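Local atomic coordinates of putative uncharacterized protein (Mycobacterium tuberculosis, PDB entry 2ZQ5), a protein that probably transfers a sulfuryl group from a donor to an acceptor substrate, as other sulfotransferases do. Residues Arg211-Arg214 with Asn215-Ile219; Ala287-Met290 with Asp291-Arg295; Asp330-His334 with Phe335-Leu339. All coordinates share one frame; numbering follows the deposited sequence.

Contact 1 of 3, residues Arg211-Arg214 with Asn215-Ile219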
ATOM      1  N   ARG A 211     -12.832   1.177  -6.747  1.00  6.10           N
ATOM      2  CA  ARG A 211     -12.192   0.111  -7.511  1.00  6.08           C
ATOM      3  C   ARG A 211     -11.531  -0.873  -6.537  1.00  6.71           C
ATOM      4  O   ARG A 211     -11.551  -2.089  -6.745  1.00  6.69           O
ATOM      5  CB  ARG A 211     -11.153   0.689  -8.474  1.00  5.74           C
ATOM      6  CG  ARG A 211     -10.631  -0.343  -9.454  1.00  6.95           C
ATOM      7  CD  ARG A 211      -9.446   0.157 -10.256  1.00  7.98           C
ATOM      8  NE  ARG A 211      -8.952  -0.899 -11.135  1.00  7.52           N
ATOM      9  CZ  ARG A 211      -9.470  -1.186 -12.325  1.00  7.47           C
ATOM     10  NH1 ARG A 211     -10.493  -0.486 -12.799  1.00  7.89           N
ATOM     11  NH2 ARG A 211      -8.986  -2.202 -13.029  1.00  8.06           N
ATOM     12  N   HIS A 212     -10.946  -0.333  -5.472  1.00  6.09           N
ATOM     13  CA  HIS A 212     -10.305  -1.134  -4.434  1.00  5.98           C
ATOM     14  C   HIS A 212     -11.342  -2.137  -3.910  1.00  6.36           C
ATOM     15  O   HIS A 212     -11.064  -3.330  -3.785  1.00  5.96           O
ATOM     16  CB  HIS A 212      -9.811  -0.177  -3.334  1.00  5.95           C
ATOM     17  CG  HIS A 212      -9.223  -0.844  -2.127  1.00  4.55           C
ATOM     18  ND1 HIS A 212      -9.993  -1.289  -1.072  1.00  5.92           N
ATOM     19  CD2 HIS A 212      -7.934  -1.048  -1.763  1.00  6.16           C
ATOM     20  CE1 HIS A 212      -9.203  -1.732  -0.110  1.00  5.16           C
ATOM     21  NE2 HIS A 212      -7.949  -1.594  -0.504  1.00  5.81           N
ATOM     22  N   ARG A 213     -12.548  -1.649  -3.639  1.00  5.81           N
ATOM     23  CA  ARG A 213     -13.624  -2.501  -3.136  1.00  5.76           C
ATOM     24  C   ARG A 213     -14.027  -3.581  -4.143  1.00  6.28           C
ATOM     25  O   ARG A 213     -14.263  -4.729  -3.759  1.00  5.80           O
ATOM     26  CB  ARG A 213     -14.836  -1.644  -2.762  1.00  7.01           C
ATOM     27  CG  ARG A 213     -16.013  -2.443  -2.242  1.00  7.40           C
ATOM     28  CD  ARG A 213     -17.057  -1.536  -1.611  1.00  9.66           C
ATOM     29  NE  ARG A 213     -18.264  -2.277  -1.253  1.00 13.31           N
ATOM     30  CZ  ARG A 213     -19.152  -2.715  -2.141  1.00 16.95           C
ATOM     31  NH1 ARG A 213     -18.969  -2.482  -3.434  1.00 19.45           N
ATOM     32  NH2 ARG A 213     -20.223  -3.389  -1.739  1.00 19.76           N
ATOM     33  N   ARG A 214     -14.111  -3.220  -5.422  1.00  6.42           N
ATOM     34  CA  ARG A 214     -14.458  -4.196  -6.452  1.00  6.36           C
ATOM     35  C   ARG A 214     -13.410  -5.303  -6.464  1.00  6.37           C
ATOM     36  O   ARG A 214     -13.728  -6.468  -6.701  1.00  7.10           O
ATOM     37  CB  ARG A 214     -14.527  -3.535  -7.833  1.00  8.45           C
ATOM     38  CG  ARG A 214     -15.690  -2.577  -8.027  1.00 16.18           C
ATOM     39  CD  ARG A 214     -15.810  -2.186  -9.493  1.00 21.04           C
ATOM     40  NE  ARG A 214     -15.972  -3.365 -10.342  1.00 25.73           N
ATOM     41  CZ  ARG A 214     -16.017  -3.336 -11.670  1.00 28.58           C
ATOM     42  NH1 ARG A 214     -15.913  -2.183 -12.318  1.00 30.39           N
ATOM     43  NH2 ARG A 214     -16.168  -4.463 -12.353  1.00 29.50           N
ATOM     44  N   ASN A 215     -12.154  -4.942  -6.213  1.00  6.46           N
ATOM     45  CA  ASN A 215     -11.102  -5.944  -6.178  1.00  6.59           C
ATOM     46  C   ASN A 215     -11.207  -6.825  -4.933  1.00  6.97           C
ATOM     47  O   ASN A 215     -10.899  -8.015  -4.993  1.00  6.89           O
ATOM     48  CB  ASN A 215      -9.723  -5.286  -6.280  1.00  6.40           C
ATOM     49  CG  ASN A 215      -9.260  -5.161  -7.720  1.00  7.87           C
ATOM     50  OD1 ASN A 215      -9.288  -6.140  -8.471  1.00  8.20           O
ATOM     51  ND2 ASN A 215      -8.831  -3.966  -8.115  1.00  7.87           N
ATOM     52  N   LEU A 216     -11.645  -6.261  -3.807  1.00  6.52           N
ATOM     53  CA  LEU A 216     -11.813  -7.074  -2.605  1.00  6.21           C
ATOM     54  C   LEU A 216     -12.963  -8.058  -2.832  1.00  7.26           C
ATOM     55  O   LEU A 216     -12.897  -9.207  -2.399  1.00  7.58           O
ATOM     56  CB  LEU A 216     -12.115  -6.205  -1.376  1.00  7.54           C
ATOM     57  CG  LEU A 216     -11.025  -5.235  -0.909  1.00  6.50           C
ATOM     58  CD1 LEU A 216     -11.364  -4.762   0.500  1.00  7.70           C
ATOM     59  CD2 LEU A 216      -9.663  -5.916  -0.906  1.00  8.28           C
ATOM     60  N   GLN A 217     -14.018  -7.600  -3.505  1.00  6.48           N
ATOM     61  CA  GLN A 217     -15.166  -8.456  -3.806  1.00  7.13           C
ATOM     62  C   GLN A 217     -14.728  -9.639  -4.663  1.00  7.91           C
ATOM     63  O   GLN A 217     -15.166 -10.770  -4.451  1.00  6.90           O
ATOM     64  CB  GLN A 217     -16.240  -7.680  -4.572  1.00  8.26           C
ATOM     65  CG  GLN A 217     -17.003  -6.649  -3.766  1.00  7.77           C
ATOM     66  CD  GLN A 217     -18.021  -5.916  -4.619  1.00 10.26           C
ATOM     67  OE1 GLN A 217     -17.676  -5.314  -5.636  1.00 10.51           O
ATOM     68  NE2 GLN A 217     -19.284  -5.968  -4.212  1.00 10.62           N
ATOM     69  N   LEU A 218     -13.874  -9.363  -5.644  1.00  6.45           N
ATOM     70  CA  LEU A 218     -13.367 -10.387  -6.549  1.00  7.32           C
ATOM     71  C   LEU A 218     -12.449 -11.375  -5.837  1.00  6.07           C
ATOM     72  O   LEU A 218     -12.672 -12.586  -5.873  1.00  7.59           O
ATOM     73  CB  LEU A 218     -12.601  -9.725  -7.695  1.00  7.48           C
ATOM     74  CG  LEU A 218     -11.751 -10.651  -8.569  1.00  9.41           C
ATOM     75  CD1 LEU A 218     -12.656 -11.514  -9.446  1.00 12.06           C
ATOM     76  CD2 LEU A 218     -10.807  -9.810  -9.415  1.00 11.84           C
ATOM     77  N   ILE A 219     -11.414 -10.854  -5.187  1.00  5.55           N
ATOM     78  CA  ILE A 219     -10.461 -11.704  -4.491  1.00  6.61           C
ATOM     79  C   ILE A 219     -11.116 -12.476  -3.349  1.00  7.47           C
ATOM     80  O   ILE A 219     -10.747 -13.620  -3.080  1.00  7.87           O
ATOM     81  CB  ILE A 219      -9.271 -10.861  -3.964  1.00  5.41           C
ATOM     82  CG1 ILE A 219      -8.536 -10.238  -5.152  1.00  7.45           C
ATOM     83  CG2 ILE A 219      -8.329 -11.732  -3.126  1.00  8.51           C
ATOM     84  CD1 ILE A 219      -7.496  -9.203  -4.764  1.00  8.23           C
TER
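R211 O receives the amide of N215, the first of four i to i+4 backbone bonds by which residues 211-214 hold residues 215-219 in the alpha helix 206-219 of this sulfotransferase fold. The bonds from L216 to H212, Q217 to R213 and L218 to R214 follow; their N to O distances run from 2.9 Å between Q217 N and R213 O to 3.1 Å between L218 N and R214 O, and all four angles at the hydrogen exceed 145°.

One turn apart, H212 and L216 share a side of the helix. A chi1 of 175° puts the imidazole of H212 beside the carbonyl carbon, where CE1 comes 3.8 Å from L216 CD1, obliquely to the ring. ND1 is hydrogen-bonded to Y246 OH, which probably helps to hold the ring's rotation. L177 and L230 touch both side chains and bury the pair.

N215 packs its CB 3.4 Å from H212 O, while its amide leaves the helix: OD1 is hydrogen-bonded to S75. R211 NE bonds to Q180 OE1, and N215 ND2 bonds weakly to the same oxygen, so one glutamine joins the two residues.

R213 and R214 are partly exposed. Q217 CD lies over one face of the R213 guanidinium, with the two planes 47° apart. R213 NH1 and Q217 NE2 approach to 3.6 Å without a bond between them, and NE2 is hydrogen-bonded to V88 O. R214 has a cation-pi partner in W79, and nearby Q217 OE1 lies 3.5 Å from R214 CA.

Contact 2 of 3, residues Ala287-Met290 with Asp291-Arg295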
ATOM      1  N   ALA A 287      13.448  16.245   2.948  1.00  7.86           N
ATOM      2  CA  ALA A 287      12.480  17.299   2.693  1.00  6.72           C
ATOM      3  C   ALA A 287      11.164  16.717   2.196  1.00  6.82           C
ATOM      4  O   ALA A 287      10.094  17.093   2.675  1.00  7.84           O
ATOM      5  CB  ALA A 287      13.035  18.287   1.669  1.00  9.10           C
ATOM      6  N   ASP A 288      11.247  15.796   1.241  1.00  7.06           N
ATOM      7  CA  ASP A 288      10.048  15.177   0.687  1.00  6.65           C
ATOM      8  C   ASP A 288       9.291  14.350   1.731  1.00  6.41           C
ATOM      9  O   ASP A 288       8.061  14.389   1.780  1.00  6.21           O
ATOM     10  CB  ASP A 288      10.409  14.306  -0.525  1.00  7.32           C
ATOM     11  CG  ASP A 288      10.880  15.127  -1.720  1.00  9.68           C
ATOM     12  OD1 ASP A 288      10.865  16.374  -1.638  1.00  9.05           O
ATOM     13  OD2 ASP A 288      11.260  14.524  -2.747  1.00  9.21           O
ATOM     14  N   ALA A 289      10.020  13.618   2.572  1.00  5.75           N
ATOM     15  CA  ALA A 289       9.384  12.792   3.601  1.00  6.28           C
ATOM     16  C   ALA A 289       8.702  13.656   4.655  1.00  6.36           C
ATOM     17  O   ALA A 289       7.616  13.330   5.134  1.00  7.18           O
ATOM     18  CB  ALA A 289      10.415  11.876   4.262  1.00  7.69           C
ATOM     19  N   MET A 290       9.345  14.760   5.023  1.00  6.33           N
ATOM     20  CA  MET A 290       8.766  15.660   6.009  1.00  5.87           C
ATOM     21  C   MET A 290       7.428  16.180   5.493  1.00  6.42           C
ATOM     22  O   MET A 290       6.456  16.268   6.243  1.00  7.11           O
ATOM     23  CB  MET A 290       9.712  16.833   6.275  1.00  7.73           C
ATOM     24  CG  MET A 290      10.944  16.477   7.098  1.00  8.69           C
ATOM     25  SD  MET A 290      10.632  16.450   8.879  1.00  8.90           S
ATOM     26  CE  MET A 290      10.764  18.200   9.251  1.00 11.10           C
ATOM     27  N   ASP A 291       7.379  16.513   4.209  1.00  6.68           N
ATOM     28  CA  ASP A 291       6.155  17.026   3.611  1.00  7.94           C
ATOM     29  C   ASP A 291       5.079  15.952   3.494  1.00  6.42           C
ATOM     30  O   ASP A 291       3.954  16.130   3.967  1.00  6.84           O
ATOM     31  CB  ASP A 291       6.440  17.602   2.222  1.00  7.73           C
ATOM     32  CG  ASP A 291       5.173  18.000   1.491  1.00 12.53           C
ATOM     33  OD1 ASP A 291       4.380  18.786   2.053  1.00 17.02           O
ATOM     34  OD2 ASP A 291       4.968  17.528   0.354  1.00 15.15           O
ATOM     35  N   THR A 292       5.429  14.834   2.866  1.00  6.26           N
ATOM     36  CA  THR A 292       4.485  13.741   2.671  1.00  5.83           C
ATOM     37  C   THR A 292       3.797  13.250   3.934  1.00  5.09           C
ATOM     38  O   THR A 292       2.567  13.217   4.008  1.00  5.74           O
ATOM     39  CB  THR A 292       5.171  12.528   2.011  1.00  5.99           C
ATOM     40  OG1 THR A 292       5.620  12.896   0.705  1.00  6.65           O
ATOM     41  CG2 THR A 292       4.206  11.349   1.901  1.00  6.74           C
ATOM     42  N   TRP A 293       4.584  12.873   4.934  1.00  5.51           N
ATOM     43  CA  TRP A 293       4.004  12.328   6.151  1.00  4.87           C
ATOM     44  C   TRP A 293       3.352  13.315   7.103  1.00  4.61           C
ATOM     45  O   TRP A 293       2.467  12.929   7.870  1.00  5.84           O
ATOM     46  CB  TRP A 293       5.046  11.448   6.845  1.00  6.03           C
ATOM     47  CG  TRP A 293       5.516  10.388   5.889  1.00  7.01           C
ATOM     48  CD1 TRP A 293       6.769  10.251   5.368  1.00  7.50           C
ATOM     49  CD2 TRP A 293       4.691   9.435   5.202  1.00  9.23           C
ATOM     50  NE1 TRP A 293       6.775   9.283   4.389  1.00  8.88           N
ATOM     51  CE2 TRP A 293       5.512   8.767   4.267  1.00  8.94           C
ATOM     52  CE3 TRP A 293       3.334   9.088   5.280  1.00 11.14           C
ATOM     53  CZ2 TRP A 293       5.022   7.772   3.415  1.00 10.60           C
ATOM     54  CZ3 TRP A 293       2.845   8.098   4.432  1.00 12.51           C
ATOM     55  CH2 TRP A 293       3.690   7.452   3.511  1.00 10.82           C
ATOM     56  N   SER A 294       3.758  14.581   7.069  1.00  5.34           N
ATOM     57  CA  SER A 294       3.092  15.546   7.934  1.00  6.09           C
ATOM     58  C   SER A 294       1.718  15.815   7.319  1.00  7.47           C
ATOM     59  O   SER A 294       0.743  16.032   8.035  1.00  7.25           O
ATOM     60  CB  SER A 294       3.908  16.840   8.075  1.00  7.99           C
ATOM     61  OG  SER A 294       4.137  17.487   6.839  1.00  8.08           O
ATOM     62  N   ARG A 295       1.638  15.786   5.990  1.00  6.96           N
ATOM     63  CA  ARG A 295       0.355  15.983   5.315  1.00  6.05           C
ATOM     64  C   ARG A 295      -0.546  14.785   5.610  1.00  6.58           C
ATOM     65  O   ARG A 295      -1.724  14.946   5.922  1.00  7.94           O
ATOM     66  CB  ARG A 295       0.541  16.123   3.797  1.00  7.16           C
ATOM     67  CG  ARG A 295       0.955  17.514   3.357  1.00  8.11           C
ATOM     68  CD  ARG A 295       0.887  17.701   1.842  1.00 10.29           C
ATOM     69  NE  ARG A 295       1.967  17.024   1.127  1.00 11.17           N
ATOM     70  CZ  ARG A 295       1.842  15.875   0.468  1.00  9.83           C
ATOM     71  NH1 ARG A 295       0.675  15.243   0.419  1.00 11.21           N
ATOM     72  NH2 ARG A 295       2.896  15.366  -0.158  1.00  8.84           N
TER
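M290 O is gripped twice by S294, and this is the tightest point of the contact. The hydroxyl OG donates at 2.7 Å to M290 O, in the carbonyl plane, whereas S294 N gives a longer bond of 3.3 Å to M290 O from 40° above that plane. The hydroxyl gets there because chi1 of 59° sets OG between the backbone N and the carbonyl carbon, folded back over the preceding turn.

Three more backbone bonds join the segments; the one from T292 N to D288 O is nearly straight, with 174° at the hydrogen. W293 CD1 makes an apolar touch with A289 CB at 4.1 Å, on the side where helix 262-272 packs; the carbonyl oxygen A289 O lies obliquely to the indole, 3.2 Å from W293 CD1. T292 CG2 sits over the centre of the indole on one face, and T292 OG1 is hydrogen-bonded to E188. M290 turns at both chi2 and chi3 and meets V377 and R380 of helix 374-380.

The looser side is more open to solvent: A287 is exposed and D288 and D291 partly so. D288 OD2 is hydrogen-bonded to H192 ND1. R295 holds D291 side-on, R295 NE to D291 OD1 at 3.1 Å and R295 NH2 to D291 OD2 at 3.0 Å, with the carboxylate at the guanidinium edge but met from above its own plane; R295 NH2 has a second salt bridge to E188. The Asp-Arg bridge and the serine hydroxyl returning to a carbonyl are both familiar i to i+4 features of alpha helices, here 282-304.

Contact 3 of 3, residues Asp330-His334 with Phe335-Leu339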
ATOM      1  N   ASP A 330      -7.633  -5.799  22.971  1.00 17.11           N
ATOM      2  CA  ASP A 330      -8.307  -4.543  23.269  1.00 16.66           C
ATOM      3  C   ASP A 330      -8.943  -3.954  22.012  1.00 14.88           C
ATOM      4  O   ASP A 330      -9.972  -3.287  22.086  1.00 14.46           O
ATOM      5  CB  ASP A 330      -7.332  -3.538  23.887  1.00 19.12           C
ATOM      6  CG  ASP A 330      -8.044  -2.438  24.651  1.00 21.24           C
ATOM      7  OD1 ASP A 330      -8.783  -2.764  25.603  1.00 23.32           O
ATOM      8  OD2 ASP A 330      -7.873  -1.251  24.304  1.00 22.15           O
ATOM      9  N   ILE A 331      -8.326  -4.197  20.861  1.00 13.86           N
ATOM     10  CA  ILE A 331      -8.867  -3.709  19.597  1.00 13.44           C
ATOM     11  C   ILE A 331     -10.193  -4.422  19.338  1.00 12.23           C
ATOM     12  O   ILE A 331     -11.188  -3.793  18.976  1.00 11.74           O
ATOM     13  CB  ILE A 331      -7.890  -3.976  18.432  1.00 11.58           C
ATOM     14  CG1 ILE A 331      -6.673  -3.055  18.566  1.00 12.64           C
ATOM     15  CG2 ILE A 331      -8.586  -3.751  17.091  1.00 12.91           C
ATOM     16  CD1 ILE A 331      -5.569  -3.342  17.575  1.00 11.68           C
ATOM     17  N   TYR A 332     -10.204  -5.738  19.531  1.00 13.31           N
ATOM     18  CA  TYR A 332     -11.425  -6.514  19.339  1.00 13.36           C
ATOM     19  C   TYR A 332     -12.500  -6.041  20.315  1.00 14.08           C
ATOM     20  O   TYR A 332     -13.660  -5.871  19.942  1.00 13.78           O
ATOM     21  CB  TYR A 332     -11.162  -8.005  19.561  1.00 13.48           C
ATOM     22  CG  TYR A 332     -10.660  -8.750  18.340  1.00 12.97           C
ATOM     23  CD1 TYR A 332      -9.442  -8.422  17.744  1.00 13.43           C
ATOM     24  CD2 TYR A 332     -11.397  -9.802  17.796  1.00 12.47           C
ATOM     25  CE1 TYR A 332      -8.969  -9.130  16.639  1.00 12.94           C
ATOM     26  CE2 TYR A 332     -10.934 -10.514  16.694  1.00 12.84           C
ATOM     27  CZ  TYR A 332      -9.719 -10.175  16.121  1.00 12.83           C
ATOM     28  OH  TYR A 332      -9.245 -10.891  15.045  1.00 13.33           O
ATOM     29  N   ARG A 333     -12.104  -5.826  21.567  1.00 15.58           N
ATOM     30  CA  ARG A 333     -13.034  -5.367  22.592  1.00 16.55           C
ATOM     31  C   ARG A 333     -13.656  -4.037  22.187  1.00 15.25           C
ATOM     32  O   ARG A 333     -14.873  -3.869  22.226  1.00 16.45           O
ATOM     33  CB  ARG A 333     -12.309  -5.196  23.930  1.00 18.39           C
ATOM     34  CG  ARG A 333     -13.202  -4.680  25.054  1.00 20.84           C
ATOM     35  CD  ARG A 333     -12.379  -4.151  26.223  1.00 23.71           C
ATOM     36  NE  ARG A 333     -11.533  -3.029  25.820  1.00 26.74           N
ATOM     37  CZ  ARG A 333     -11.994  -1.861  25.380  1.00 26.72           C
ATOM     38  NH1 ARG A 333     -13.300  -1.651  25.284  1.00 27.76           N
ATOM     39  NH2 ARG A 333     -11.147  -0.904  25.024  1.00 29.43           N
ATOM     40  N   HIS A 334     -12.804  -3.093  21.796  1.00 15.47           N
ATOM     41  CA  HIS A 334     -13.253  -1.769  21.388  1.00 14.72           C
ATOM     42  C   HIS A 334     -14.294  -1.823  20.270  1.00 13.85           C
ATOM     43  O   HIS A 334     -15.304  -1.121  20.319  1.00 15.35           O
ATOM     44  CB  HIS A 334     -12.058  -0.933  20.924  1.00 15.38           C
ATOM     45  CG  HIS A 334     -12.414   0.468  20.536  1.00 16.12           C
ATOM     46  ND1 HIS A 334     -12.820   1.414  21.454  1.00 16.87           N
ATOM     47  CD2 HIS A 334     -12.432   1.082  19.330  1.00 16.53           C
ATOM     48  CE1 HIS A 334     -13.071   2.550  20.829  1.00 16.77           C
ATOM     49  NE2 HIS A 334     -12.845   2.375  19.539  1.00 18.14           N
ATOM     50  N   PHE A 335     -14.046  -2.656  19.264  1.00 12.97           N
ATOM     51  CA  PHE A 335     -14.961  -2.772  18.136  1.00 13.41           C
ATOM     52  C   PHE A 335     -16.094  -3.772  18.354  1.00 14.37           C
ATOM     53  O   PHE A 335     -16.899  -4.012  17.453  1.00 15.84           O
ATOM     54  CB  PHE A 335     -14.185  -3.142  16.865  1.00 11.74           C
ATOM     55  CG  PHE A 335     -13.232  -2.073  16.395  1.00 10.98           C
ATOM     56  CD1 PHE A 335     -13.634  -0.742  16.309  1.00 11.43           C
ATOM     57  CD2 PHE A 335     -11.946  -2.406  15.991  1.00  9.88           C
ATOM     58  CE1 PHE A 335     -12.763   0.239  15.822  1.00 11.26           C
ATOM     59  CE2 PHE A 335     -11.066  -1.433  15.500  1.00 10.28           C
ATOM     60  CZ  PHE A 335     -11.479  -0.111  15.417  1.00 10.07           C
ATOM     61  N   GLY A 336     -16.158  -4.352  19.549  1.00 16.35           N
ATOM     62  CA  GLY A 336     -17.209  -5.310  19.849  1.00 17.94           C
ATOM     63  C   GLY A 336     -17.076  -6.620  19.096  1.00 19.00           C
ATOM     64  O   GLY A 336     -18.077  -7.253  18.754  1.00 19.89           O
ATOM     65  N   LEU A 337     -15.838  -7.032  18.844  1.00 17.95           N
ATOM     66  CA  LEU A 337     -15.570  -8.273  18.128  1.00 18.38           C
ATOM     67  C   LEU A 337     -15.128  -9.371  19.088  1.00 18.34           C
ATOM     68  O   LEU A 337     -14.451  -9.108  20.082  1.00 18.64           O
ATOM     69  CB  LEU A 337     -14.478  -8.053  17.079  1.00 18.09           C
ATOM     70  CG  LEU A 337     -14.677  -6.910  16.080  1.00 18.88           C
ATOM     71  CD1 LEU A 337     -13.489  -6.862  15.132  1.00 19.01           C
ATOM     72  CD2 LEU A 337     -15.972  -7.106  15.302  1.00 18.38           C
ATOM     73  N   THR A 338     -15.512 -10.605  18.782  1.00 20.06           N
ATOM     74  CA  THR A 338     -15.148 -11.747  19.608  1.00 20.85           C
ATOM     75  C   THR A 338     -13.804 -12.307  19.154  1.00 20.26           C
ATOM     76  O   THR A 338     -13.606 -12.574  17.968  1.00 19.81           O
ATOM     77  CB  THR A 338     -16.209 -12.863  19.510  1.00 22.19           C
ATOM     78  OG1 THR A 338     -17.475 -12.358  19.948  1.00 24.50           O
ATOM     79  CG2 THR A 338     -15.817 -14.054  20.374  1.00 23.88           C
ATOM     80  N   LEU A 339     -12.881 -12.466  20.096  1.00 19.68           N
ATOM     81  CA  LEU A 339     -11.562 -13.008  19.794  1.00 19.91           C
ATOM     82  C   LEU A 339     -11.572 -14.494  20.144  1.00 20.54           C
ATOM     83  O   LEU A 339     -11.508 -14.865  21.316  1.00 21.16           O
ATOM     84  CB  LEU A 339     -10.491 -12.282  20.611  1.00 20.12           C
ATOM     85  CG  LEU A 339      -9.032 -12.666  20.353  1.00 21.32           C
ATOM     86  CD1 LEU A 339      -8.676 -12.429  18.890  1.00 20.63           C
ATOM     87  CD2 LEU A 339      -8.133 -11.846  21.263  1.00 22.60           C
TER
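The Y332 ring is flanked by the chain that follows its own helix. L339 CD1 lies 3.7 Å from the centroid of the Y332 ring and 13° off its normal, a CH-pi contact, while L337 CD1 lies more distantly over the opposite face. L337 CB also meets Y332 CD2 at 3.6 Å, and the carbonyl oxygen of T338 approaches the ring edge, 3.5 Å from the same CD2.

A second cluster forms on another side of the helix end. I331 and F335 run side by side in the same direction, with CG2 of I331 3.7 Å from F335 CE2. H334 turns its edge to the face of F335 in an offset edge-to-face pair, centroids 5.2 Å apart and planes at 61°; its CG stands anti to the backbone N (chi1 -178°), which brings CD2 against the phenyl ring.

The helical bond from F335 N to I331 O, 3.1 Å long, sets the second cluster. A Schellman motif ending helix 324-334 brings residues 337-339 back to Y332: G336, at positive phi, turns the chain, so that L337 N bonds Y332 O at 2.7 Å and G336 N bonds R333 O, the latter from well above the carbonyl plane. One turn back, R333 NE and NH2 both reach D330 OD1 from the same face of the carboxylate.

Further out, L107 and L111 of helix 104-111 cover I331 and Y332 respectively, and strands 250-255 and 312-316 back F335. The chemistry implies that the tyrosine is held in two ways: L339 packs closely on one face of its ring, while its hydroxyl is hydrogen-bonded to the D114 carboxylate.

In the fold
All three contacts are local, and they follow one another along the chain within the sulfotransferase fold. Contacts 1 and 2 lie on opposite sides of the chain's centre, 30 Å apart between centres and about 15 Å at their nearest atoms. Contact 3 is the most peripheral, with its centre 25 Å from that of the chain, against 15 Å and 17 Å for the others. Its centre is 33 Å from that of contact 2 and 25 Å from that of contact 1, whose nearest atoms are about 15 Å away. The parallel sheet relates two of them: L230 of strand 227-231 packs on contact 1, whereas strands 250-255 and 312-316 pack on contact 3. Contact 2 instead meets helices 262-272 and 374-380.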